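Local coordinates for EmGH1 (Erythrobacter marinus, PDB 5Z87), which probably hydrolyses beta-glucosidic bonds as a beta-glucosidase of glycosyl hydrolase family 3, at residues L709-R720 with F743-Y752; L760-I768 with L777-V785. One frame throughout, in Å; residues are numbered along the deposited sequence. Where two conformers were deposited one is given.

Contact 1 of 2, residues L709-R720 with F743-Y752; sequences LYIRDSIASRAR and FELGPEDFGY. With MG (magnesium ion), chain E.
Bent at chi3 (56°), the side chain of Arg-720 turns its guanidinium to the carbonyl of Phe-750, the last residue of helix 747-750, while Tyr-752, with CG held between its backbone N and carbonyl carbon (chi1 78°), reaches the loop at Ser-717. The two segments come from the facing sheets of a fibronectin type III-like beta-sandwich: the axes of strands 709-713 and 743-745 approach to 9.9 Å, inclined by 26°, and the interval is filled mainly by side chains. Leu-709 lays CB squarely over the face of the Phe-743 ring, a CH-pi contact 4.2 Å from the centroid. Its CD2 meets Leu-745 CD1 tip to tip at 3.7 Å, and Ile-711 continues the apolar layer, CG2 against Leu-745 and CD1 at the edge of the Phe-750 ring.

Beyond the strands, Arg-720 NH1 donates to Phe-750 O at 2.9 Å, coming from above the carbonyl plane. The same nitrogen forms a salt bridge with Asp-713 OD2 (2.8 Å), weak as a hydrogen bond. Tyr-752 CB sits over the centre of one guanidinium face and Asp-713 CB near the rim of the other, so the group is clamped flat between them; NH2 forms a further salt bridge with Glu-724. Asp-713 thereby divides its carboxylate, OD2 facing the arginine and also accepting from a metal-bound water, OD1 binding magnesium at 2.0 Å. The cation probably draws charge from this aspartate, and Arg-720 may balance what remains. Ile-715 O and four waters complete its six-fold coordination. Further along the loop, Arg-718 passes its CG by the tyrosine hydroxyl and sends NH1 to Asp-285 O of the second subunit. In the plane of the Tyr-752 ring, Ser-717 OG lies only 2.5 Å from OH, with Glu-762 OE1 as its second partner.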
loop_
_atom_site.group_PDB
_atom_site.type_symbol
_atom_site.label_atom_id
_atom_site.label_comp_id
_atom_site.label_asym_id
_atom_site.label_seq_id
_atom_site.Cartn_x
_atom_site.Cartn_y
_atom_site.Cartn_z
ATOM N N LEU A 709 -25.670 -7.571 7.614
ATOM C CA LEU A 709 -25.961 -6.265 8.196
ATOM C C LEU A 709 -24.699 -5.398 8.210
ATOM O O LEU A 709 -23.616 -5.875 8.553
ATOM C CB LEU A 709 -26.512 -6.424 9.616
ATOM C CG LEU A 709 -27.085 -5.176 10.313
ATOM C CD1 LEU A 709 -28.464 -4.832 9.777
ATOM C CD2 LEU A 709 -27.149 -5.392 11.810
ATOM N N TYR A 710 -24.846 -4.126 7.824
ATOM C CA TYR A 710 -23.749 -3.167 7.763
ATOM C C TYR A 710 -24.217 -1.841 8.338
ATOM O O TYR A 710 -25.417 -1.548 8.381
ATOM C CB TYR A 710 -23.264 -2.913 6.325
ATOM C CG TYR A 710 -22.796 -4.120 5.558
ATOM C CD1 TYR A 710 -23.709 -4.996 4.972
ATOM C CD2 TYR A 710 -21.431 -4.368 5.372
ATOM C CE1 TYR A 710 -23.264 -6.117 4.239
ATOM C CE2 TYR A 710 -20.982 -5.473 4.643
ATOM C CZ TYR A 710 -21.911 -6.345 4.079
ATOM O OH TYR A 710 -21.483 -7.444 3.365
ATOM N N ILE A 711 -23.258 -1.015 8.760
ATOM C CA ILE A 711 -23.583 0.328 9.219
ATOM C C ILE A 711 -22.620 1.333 8.604
ATOM O O ILE A 711 -21.518 0.996 8.167
ATOM C CB ILE A 711 -23.555 0.465 10.759
ATOM C CG1 ILE A 711 -22.123 0.321 11.269
ATOM C CG2 ILE A 711 -24.499 -0.557 11.425
ATOM C CD1 ILE A 711 -21.832 1.151 12.480
ATOM N N ARG A 712 -23.064 2.587 8.573
ATOM C CA ARG A 712 -22.219 3.724 8.226
ATOM C C ARG A 712 -22.451 4.812 9.263
ATOM O O ARG A 712 -23.590 5.237 9.476
ATOM C CB ARG A 712 -22.524 4.240 6.811
ATOM C CG ARG A 712 -22.184 5.718 6.547
ATOM C CD ARG A 712 -20.681 5.986 6.498
ATOM N NE ARG A 712 -20.377 7.377 6.132
ATOM C CZ ARG A 712 -19.174 7.939 6.233
ATOM N NH1 ARG A 712 -18.996 9.208 5.879
ATOM N NH2 ARG A 712 -18.150 7.234 6.672
ATOM N N ASP A 713 -21.380 5.252 9.911
ATOM C CA ASP A 713 -21.437 6.384 10.828
ATOM C C ASP A 713 -21.238 7.632 9.968
ATOM O O ASP A 713 -20.112 7.952 9.570
ATOM C CB ASP A 713 -20.379 6.220 11.910
ATOM C CG ASP A 713 -20.426 7.307 12.950
ATOM O OD1 ASP A 713 -21.343 8.163 12.898
ATOM O OD2 ASP A 713 -19.516 7.310 13.806
ATOM N N SER A 714 -22.347 8.327 9.669
ATOM C CA SER A 714 -22.345 9.382 8.650
ATOM C C SER A 714 -21.326 10.471 8.960
ATOM O O SER A 714 -20.595 10.919 8.068
ATOM C CB SER A 714 -23.737 10.001 8.515
ATOM O OG SER A 714 -24.670 9.062 8.027
ATOM N N ILE A 715 -21.267 10.912 10.213
ATOM C CA ILE A 715 -20.329 11.939 10.658
ATOM C C ILE A 715 -19.607 11.402 11.880
ATOM O O ILE A 715 -20.233 10.827 12.775
ATOM C CB ILE A 715 -21.042 13.266 10.999
ATOM C CG1 ILE A 715 -21.883 13.764 9.818
ATOM C CG2 ILE A 715 -20.033 14.307 11.452
ATOM C CD1 ILE A 715 -21.054 14.274 8.634
ATOM N N ALA A 716 -18.296 11.597 11.934
ATOM C CA ALA A 716 -17.535 11.052 13.043
ATOM C C ALA A 716 -16.298 11.910 13.268
ATOM O O ALA A 716 -15.817 12.586 12.352
ATOM C CB ALA A 716 -17.172 9.590 12.774
ATOM N N SER A 717 -15.784 11.874 14.504
ATOM C CA SER A 717 -14.643 12.720 14.855
ATOM C C SER A 717 -13.400 12.342 14.053
ATOM O O SER A 717 -12.526 13.192 13.824
ATOM C CB SER A 717 -14.366 12.646 16.364
ATOM O OG SER A 717 -14.278 11.297 16.824
ATOM N N ARG A 718 -13.308 11.080 13.631
ATOM C CA ARG A 718 -12.388 10.614 12.601
ATOM C C ARG A 718 -13.173 9.935 11.485
ATOM O O ARG A 718 -14.181 9.266 11.738
ATOM C CB ARG A 718 -11.362 9.652 13.177
ATOM C CG ARG A 718 -10.439 10.357 14.126
ATOM C CD ARG A 718 -9.142 9.673 14.274
ATOM N NE ARG A 718 -8.301 10.395 15.212
ATOM C CZ ARG A 718 -6.977 10.333 15.235
ATOM N NH1 ARG A 718 -6.311 9.586 14.344
ATOM N NH2 ARG A 718 -6.322 11.025 16.159
ATOM N N ALA A 719 -12.715 10.121 10.249
ATOM C CA ALA A 719 -13.424 9.577 9.097
ATOM C C ALA A 719 -13.527 8.057 9.188
ATOM O O ALA A 719 -12.538 7.372 9.446
ATOM C CB ALA A 719 -12.706 9.980 7.820
ATOM N N ARG A 720 -14.721 7.532 8.962
ATOM C CA ARG A 720 -15.004 6.115 9.111
ATOM C C ARG A 720 -15.425 5.516 7.776
ATOM O O ARG A 720 -15.784 6.248 6.844
ATOM C CB ARG A 720 -16.101 5.907 10.162
ATOM C CG ARG A 720 -15.637 6.300 11.551
ATOM C CD ARG A 720 -16.639 5.953 12.601
ATOM N NE ARG A 720 -17.016 4.538 12.603
ATOM C CZ ARG A 720 -17.862 4.011 13.488
ATOM N NH1 ARG A 720 -18.398 4.787 14.425
ATOM N NH2 ARG A 720 -18.187 2.724 13.432
ATOM N N PHE A 743 -31.454 -8.919 14.366
ATOM C CA PHE A 743 -30.132 -8.491 14.800
ATOM C C PHE A 743 -30.264 -7.522 15.969
ATOM O O PHE A 743 -31.298 -6.869 16.161
ATOM C CB PHE A 743 -29.356 -7.798 13.669
ATOM C CG PHE A 743 -29.115 -8.658 12.463
ATOM C CD1 PHE A 743 -28.054 -9.539 12.431
ATOM C CD2 PHE A 743 -29.927 -8.555 11.349
ATOM C CE1 PHE A 743 -27.812 -10.327 11.310
ATOM C CE2 PHE A 743 -29.693 -9.335 10.232
ATOM C CZ PHE A 743 -28.630 -10.223 10.215
ATOM N N GLU A 744 -29.190 -7.388 16.734
ATOM C CA GLU A 744 -29.166 -6.372 17.778
ATOM C C GLU A 744 -27.824 -5.663 17.744
ATOM O O GLU A 744 -26.774 -6.313 17.739
ATOM C CB GLU A 744 -29.430 -6.972 19.170
ATOM C CG GLU A 744 -29.871 -5.916 20.192
ATOM C CD GLU A 744 -30.300 -6.495 21.538
ATOM O OE1 GLU A 744 -29.500 -6.428 22.490
ATOM O OE2 GLU A 744 -31.440 -6.999 21.648
ATOM N N LEU A 745 -27.865 -4.335 17.719
ATOM C CA LEU A 745 -26.674 -3.503 17.679
ATOM C C LEU A 745 -26.571 -2.682 18.956
ATOM O O LEU A 745 -27.578 -2.387 19.606
ATOM C CB LEU A 745 -26.710 -2.579 16.456
ATOM C CG LEU A 745 -26.588 -3.342 15.144
ATOM C CD1 LEU A 745 -26.781 -2.406 13.980
ATOM C CD2 LEU A 745 -25.230 -3.983 15.098
ATOM N N GLY A 746 -25.347 -2.309 19.314
ATOM C CA GLY A 746 -25.128 -1.476 20.474
ATOM C C GLY A 746 -23.945 -0.535 20.347
ATOM O O GLY A 746 -23.374 -0.345 19.263
ATOM N N PRO A 747 -23.554 0.066 21.478
ATOM C CA PRO A 747 -22.447 1.045 21.474
ATOM C C PRO A 747 -21.168 0.551 20.824
ATOM O O PRO A 747 -20.486 1.320 20.138
ATOM C CB PRO A 747 -22.222 1.311 22.971
ATOM C CG PRO A 747 -23.537 1.005 23.608
ATOM C CD PRO A 747 -24.103 -0.151 22.828
ATOM N N GLU A 748 -20.803 -0.707 21.063
ATOM C CA GLU A 748 -19.603 -1.266 20.462
ATOM C C GLU A 748 -19.735 -1.376 18.957
ATOM O O GLU A 748 -18.721 -1.497 18.266
ATOM C CB GLU A 748 -19.299 -2.646 21.062
ATOM C CG GLU A 748 -20.220 -3.760 20.554
ATOM C CD GLU A 748 -21.550 -3.905 21.336
ATOM O OE1 GLU A 748 -21.979 -2.934 22.010
ATOM O OE2 GLU A 748 -22.165 -5.004 21.257
ATOM N N ASP A 749 -20.959 -1.321 18.436
ATOM C CA ASP A 749 -21.190 -1.393 17.002
ATOM C C ASP A 749 -21.239 -0.015 16.363
ATOM O O ASP A 749 -20.679 0.184 15.281
ATOM C CB ASP A 749 -22.493 -2.143 16.720
ATOM C CG ASP A 749 -22.450 -3.563 17.232
ATOM O OD1 ASP A 749 -21.529 -4.305 16.828
ATOM O OD2 ASP A 749 -23.313 -3.930 18.055
ATOM N N PHE A 750 -21.890 0.937 17.035
ATOM C CA PHE A 750 -22.127 2.264 16.490
ATOM C C PHE A 750 -20.946 3.208 16.665
ATOM O O PHE A 750 -20.845 4.196 15.933
ATOM C CB PHE A 750 -23.345 2.881 17.164
ATOM C CG PHE A 750 -24.620 2.152 16.903
ATOM C CD1 PHE A 750 -24.912 1.676 15.639
ATOM C CD2 PHE A 750 -25.539 1.954 17.927
ATOM C CE1 PHE A 750 -26.106 1.023 15.388
ATOM C CE2 PHE A 750 -26.735 1.299 17.691
ATOM C CZ PHE A 750 -27.025 0.837 16.419
ATOM N N GLY A 751 -20.074 2.955 17.639
ATOM C CA GLY A 751 -18.948 3.813 17.907
ATOM C C GLY A 751 -17.671 3.249 17.322
ATOM O O GLY A 751 -17.671 2.280 16.564
ATOM N N TYR A 752 -16.557 3.878 17.685
ATOM C CA TYR A 752 -15.252 3.413 17.244
ATOM C C TYR A 752 -14.255 3.747 18.336
ATOM O O TYR A 752 -14.509 4.605 19.182
ATOM C CB TYR A 752 -14.852 4.041 15.901
ATOM C CG TYR A 752 -14.352 5.462 16.010
ATOM C CD1 TYR A 752 -15.231 6.528 16.140
ATOM C CD2 TYR A 752 -12.996 5.732 15.980
ATOM C CE1 TYR A 752 -14.756 7.837 16.250
ATOM C CE2 TYR A 752 -12.516 7.025 16.077
ATOM C CZ TYR A 752 -13.390 8.069 16.209
ATOM O OH TYR A 752 -12.874 9.346 16.311
HETATM MG MG MG E . -21.668 9.862 13.904
HETATM O O HOH W 1 -21.146 6.971 16.568
HETATM O O HOH W 2 -20.080 9.293 15.230
HETATM O O HOH W 3 -23.155 10.250 12.458
HETATM O O HOH W 4 -10.332 10.253 17.718
HETATM O O HOH W 5 -21.633 11.737 14.780
HETATM O O HOH W 6 -22.987 8.965 15.409
#

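Contact 2 of 2, residues L760-I768 with L777-V785; sequences LVEPGEIVI and LQETRITLV
One face of the Arg-781 guanidinium rests on Val-767, whose CG2 lies 3.7 Å above the plane toward its rim, and Glu-765 OE2 stands in the plane at the edge. The carboxylate is turned 74° from the guanidinium, so the two groups do not pair side-on: Arg-781 NE alone makes the salt bridge to Glu-765 OE2, at 3.2 Å and with weak hydrogen-bond geometry. Both chains are extended to reach it, Glu-765 leaving the backbone with CG opposite N (chi1 176°). Its other oxygen, OE1, is taken by Ser-714 OG of the metal-binding loop. A lysine in place of Glu-765 would probably leave Arg-781 facing a like charge and Ser-714 without its carboxylate partner. Glu-779 approaches the far end of the guanidinium, but its exact position is doubtful.

The charged groups stand on a beta hairpin of the fibronectin type III-like domain, built from strands 764-771 and 778-784. Gly-764 with Leu-784, Ile-766 with Ile-782 and Ile-768 with Thr-780 are its antiparallel hydrogen-bonded pairs, each with two backbone bonds; Ile-768 N to Thr-780 O, for example, measures 2.8 Å. At Gly-764 the positive phi of 133° would jam a CB against the carbonyl of Pro-763.

The other face of the hairpin is mainly apolar, Thr-780 apart. Ile-766 CG1 lies against Leu-784 CG at 3.8 Å, Ile-768 CD1 packs on Ile-782 CG1 at 4.0 Å, and Val-761 CG1 crosses Leu-784 CD1 at the end of the ladder. Phe-750 of helix 747-750 covers Ile-766, Ile-782 and Leu-784 from within the sandwich. Alternation along the two strands thus largely separates the chemistry: greasy branches face the interior, whereas on the reverse face, where Val-767 is the apolar exception, a weak, partly solvent-exposed ion pair probably adds a little cross-strand attraction to a ladder already secured by its backbone.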
loop_
_atom_site.group_PDB
_atom_site.type_symbol
_atom_site.label_atom_id
_atom_site.label_comp_id
_atom_site.label_asym_id
_atom_site.label_seq_id
_atom_site.Cartn_x
_atom_site.Cartn_y
_atom_site.Cartn_z
ATOM N N LEU A 760 -15.518 5.545 21.545
ATOM C CA LEU A 760 -16.234 6.803 21.357
ATOM C C LEU A 760 -17.582 6.525 20.712
ATOM O O LEU A 760 -17.645 5.890 19.656
ATOM C CB LEU A 760 -15.443 7.764 20.470
ATOM C CG LEU A 760 -14.017 8.065 20.921
ATOM C CD1 LEU A 760 -13.285 8.973 19.903
ATOM C CD2 LEU A 760 -14.040 8.689 22.312
ATOM N N VAL A 761 -18.655 6.994 21.343
ATOM C CA VAL A 761 -19.984 6.979 20.746
ATOM C C VAL A 761 -20.445 8.425 20.650
ATOM O O VAL A 761 -20.450 9.151 21.652
ATOM C CB VAL A 761 -20.978 6.124 21.549
ATOM C CG1 VAL A 761 -22.251 5.910 20.750
ATOM C CG2 VAL A 761 -20.358 4.793 21.873
ATOM N N GLU A 762 -20.816 8.850 19.445
ATOM C CA GLU A 762 -21.089 10.253 19.232
ATOM C C GLU A 762 -22.516 10.468 18.742
ATOM O O GLU A 762 -23.041 9.659 17.969
ATOM C CB GLU A 762 -20.077 10.831 18.229
ATOM C CG GLU A 762 -18.630 10.691 18.741
ATOM C CD GLU A 762 -17.553 10.852 17.672
ATOM O OE1 GLU A 762 -16.371 10.856 18.060
ATOM O OE2 GLU A 762 -17.868 10.965 16.464
ATOM N N PRO A 763 -23.173 11.533 19.190
ATOM C CA PRO A 763 -24.514 11.835 18.679
ATOM C C PRO A 763 -24.477 12.005 17.173
ATOM O O PRO A 763 -23.484 12.474 16.608
ATOM C CB PRO A 763 -24.875 13.156 19.375
ATOM C CG PRO A 763 -23.916 13.274 20.510
ATOM C CD PRO A 763 -22.666 12.596 20.070
ATOM N N GLY A 764 -25.570 11.620 16.520
ATOM C CA GLY A 764 -25.693 11.781 15.086
ATOM C C GLY A 764 -26.194 10.525 14.400
ATOM O O GLY A 764 -26.492 9.506 15.022
ATOM N N GLU A 765 -26.248 10.608 13.073
ATOM C CA GLU A 765 -26.945 9.633 12.251
ATOM C C GLU A 765 -26.119 8.370 12.033
ATOM O O GLU A 765 -24.904 8.425 11.823
ATOM C CB GLU A 765 -27.288 10.255 10.902
ATOM C CG GLU A 765 -27.933 9.311 9.924
ATOM C CD GLU A 765 -28.069 9.929 8.545
ATOM O OE1 GLU A 765 -27.055 9.989 7.800
ATOM O OE2 GLU A 765 -29.196 10.373 8.225
ATOM N N ILE A 766 -26.794 7.228 12.071
ATOM C CA ILE A 766 -26.230 5.959 11.637
ATOM C C ILE A 766 -27.117 5.421 10.530
ATOM O O ILE A 766 -28.345 5.393 10.677
ATOM C CB ILE A 766 -26.136 4.940 12.784
ATOM C CG1 ILE A 766 -25.420 5.542 14.007
ATOM C CG2 ILE A 766 -25.473 3.661 12.270
ATOM C CD1 ILE A 766 -23.895 5.714 13.826
ATOM N N VAL A 767 -26.500 5.021 9.418
ATOM C CA VAL A 767 -27.192 4.328 8.340
ATOM C C VAL A 767 -27.037 2.839 8.596
ATOM O O VAL A 767 -25.923 2.358 8.821
ATOM C CB VAL A 767 -26.620 4.717 6.963
ATOM C CG1 VAL A 767 -27.457 4.097 5.832
ATOM C CG2 VAL A 767 -26.568 6.224 6.807
ATOM N N ILE A 768 -28.152 2.114 8.604
ATOM C CA ILE A 768 -28.155 0.669 8.808
ATOM C C ILE A 768 -28.543 0.023 7.488
ATOM O O ILE A 768 -29.549 0.403 6.884
ATOM C CB ILE A 768 -29.117 0.257 9.939
ATOM C CG1 ILE A 768 -28.613 0.773 11.287
ATOM C CG2 ILE A 768 -29.267 -1.248 9.985
ATOM C CD1 ILE A 768 -29.632 0.657 12.383
ATOM N N LEU A 777 -27.939 -3.759 -1.173
ATOM C CA LEU A 777 -28.332 -3.362 0.168
ATOM C C LEU A 777 -29.506 -2.405 0.115
ATOM O O LEU A 777 -29.591 -1.565 -0.786
ATOM C CB LEU A 777 -27.186 -2.673 0.890
ATOM C CG LEU A 777 -25.874 -3.419 1.056
ATOM C CD1 LEU A 777 -24.817 -2.436 1.551
ATOM C CD2 LEU A 777 -26.076 -4.569 2.049
ATOM N N GLN A 778 -30.400 -2.530 1.089
ATOM C CA GLN A 778 -31.350 -1.473 1.391
ATOM C C GLN A 778 -31.031 -0.942 2.780
ATOM O O GLN A 778 -30.270 -1.551 3.534
ATOM C CB GLN A 778 -32.797 -1.968 1.304
ATOM C CG GLN A 778 -33.189 -2.479 -0.071
ATOM C CD GLN A 778 -34.657 -2.887 -0.142
ATOM O OE1 GLN A 778 -35.014 -4.016 0.193
ATOM N NE2 GLN A 778 -35.511 -1.970 -0.564
ATOM N N GLU A 779 -31.585 0.218 3.112
ATOM C CA GLU A 779 -31.095 0.926 4.278
ATOM C C GLU A 779 -32.228 1.615 5.027
ATOM O O GLU A 779 -33.332 1.804 4.513
ATOM C CB GLU A 779 -30.013 1.951 3.893
ATOM C CG GLU A 779 -30.417 2.931 2.810
ATOM C CD GLU A 779 -29.348 3.994 2.551
ATOM O OE1 GLU A 779 -29.607 5.172 2.869
ATOM O OE2 GLU A 779 -28.256 3.652 2.036
ATOM N N THR A 780 -31.921 1.969 6.269
ATOM C CA THR A 780 -32.770 2.787 7.113
ATOM C C THR A 780 -31.841 3.616 7.982
ATOM O O THR A 780 -30.659 3.297 8.126
ATOM C CB THR A 780 -33.713 1.929 7.961
ATOM O OG1 THR A 780 -34.632 2.779 8.652
ATOM C CG2 THR A 780 -32.912 1.087 8.981
ATOM N N ARG A 781 -32.366 4.691 8.558
ATOM C CA ARG A 781 -31.537 5.649 9.273
ATOM C C ARG A 781 -32.032 5.832 10.697
ATOM O O ARG A 781 -33.220 6.069 10.921
ATOM C CB ARG A 781 -31.526 6.988 8.554
ATOM C CG ARG A 781 -30.702 6.958 7.308
ATOM C CD ARG A 781 -30.908 8.209 6.492
ATOM N NE ARG A 781 -29.740 8.466 5.669
ATOM C CZ ARG A 781 -29.463 7.793 4.563
ATOM N NH1 ARG A 781 -30.283 6.834 4.153
ATOM N NH2 ARG A 781 -28.372 8.076 3.872
ATOM N N ILE A 782 -31.112 5.759 11.651
ATOM C CA ILE A 782 -31.418 6.059 13.039
ATOM C C ILE A 782 -30.522 7.202 13.503
ATOM O O ILE A 782 -29.510 7.537 12.875
ATOM C CB ILE A 782 -31.247 4.827 13.945
ATOM C CG1 ILE A 782 -29.783 4.381 13.928
ATOM C CG2 ILE A 782 -32.185 3.708 13.488
ATOM C CD1 ILE A 782 -29.197 4.171 15.309
ATOM N N THR A 783 -30.914 7.804 14.624
ATOM C CA THR A 783 -30.166 8.887 15.249
ATOM C C THR A 783 -29.751 8.463 16.650
ATOM O O THR A 783 -30.571 7.941 17.412
ATOM C CB THR A 783 -31.001 10.167 15.303
ATOM O OG1 THR A 783 -31.305 10.580 13.970
ATOM C CG2 THR A 783 -30.250 11.285 16.010
ATOM N N LEU A 784 -28.481 8.662 16.973
ATOM C CA LEU A 784 -28.004 8.523 18.340
ATOM C C LEU A 784 -28.112 9.878 19.025
ATOM O O LEU A 784 -27.716 10.903 18.453
ATOM C CB LEU A 784 -26.557 8.025 18.381
ATOM C CG LEU A 784 -26.191 6.782 17.568
ATOM C CD1 LEU A 784 -24.712 6.440 17.729
ATOM C CD2 LEU A 784 -27.063 5.602 17.946
ATOM N N VAL A 785 -28.667 9.881 20.237
ATOM C CA VAL A 785 -28.852 11.109 21.010
ATOM C C VAL A 785 -28.105 11.034 22.339
ATOM O O VAL A 785 -27.406 11.978 22.721
ATOM C CB VAL A 785 -30.334 11.396 21.253
ATOM C CG1 VAL A 785 -30.490 12.618 22.131
ATOM C CG2 VAL A 785 -31.047 11.615 19.925
ATOM O OXT VAL A 785 -28.178 10.031 23.056
#

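In the fold
Contacts 1 and 2 follow in series along the chain, yet their centres lie only about 7 Å apart, because strands 703-713 and 764-771 are neighbours in one sheet. Two hydroxyls of the metal-binding loop join them: Ser-717 OG lies 2.5 Å from Glu-762 OE1, and the second serine-glutamate tie, Ser-714 OG to Glu-765 OE1, spans 2.6 Å, both probable hydrogen bonds. Gly-764 of contact 2 has its nearest atoms about 5 Å from the magnesium ion held by contact 1, so the start of the hairpin borders the site. No residue of the dithiothreitol pocket belongs to either contact. Contact 1 also reaches the second subunit, whereas contact 2 touches no other chain of the assembly.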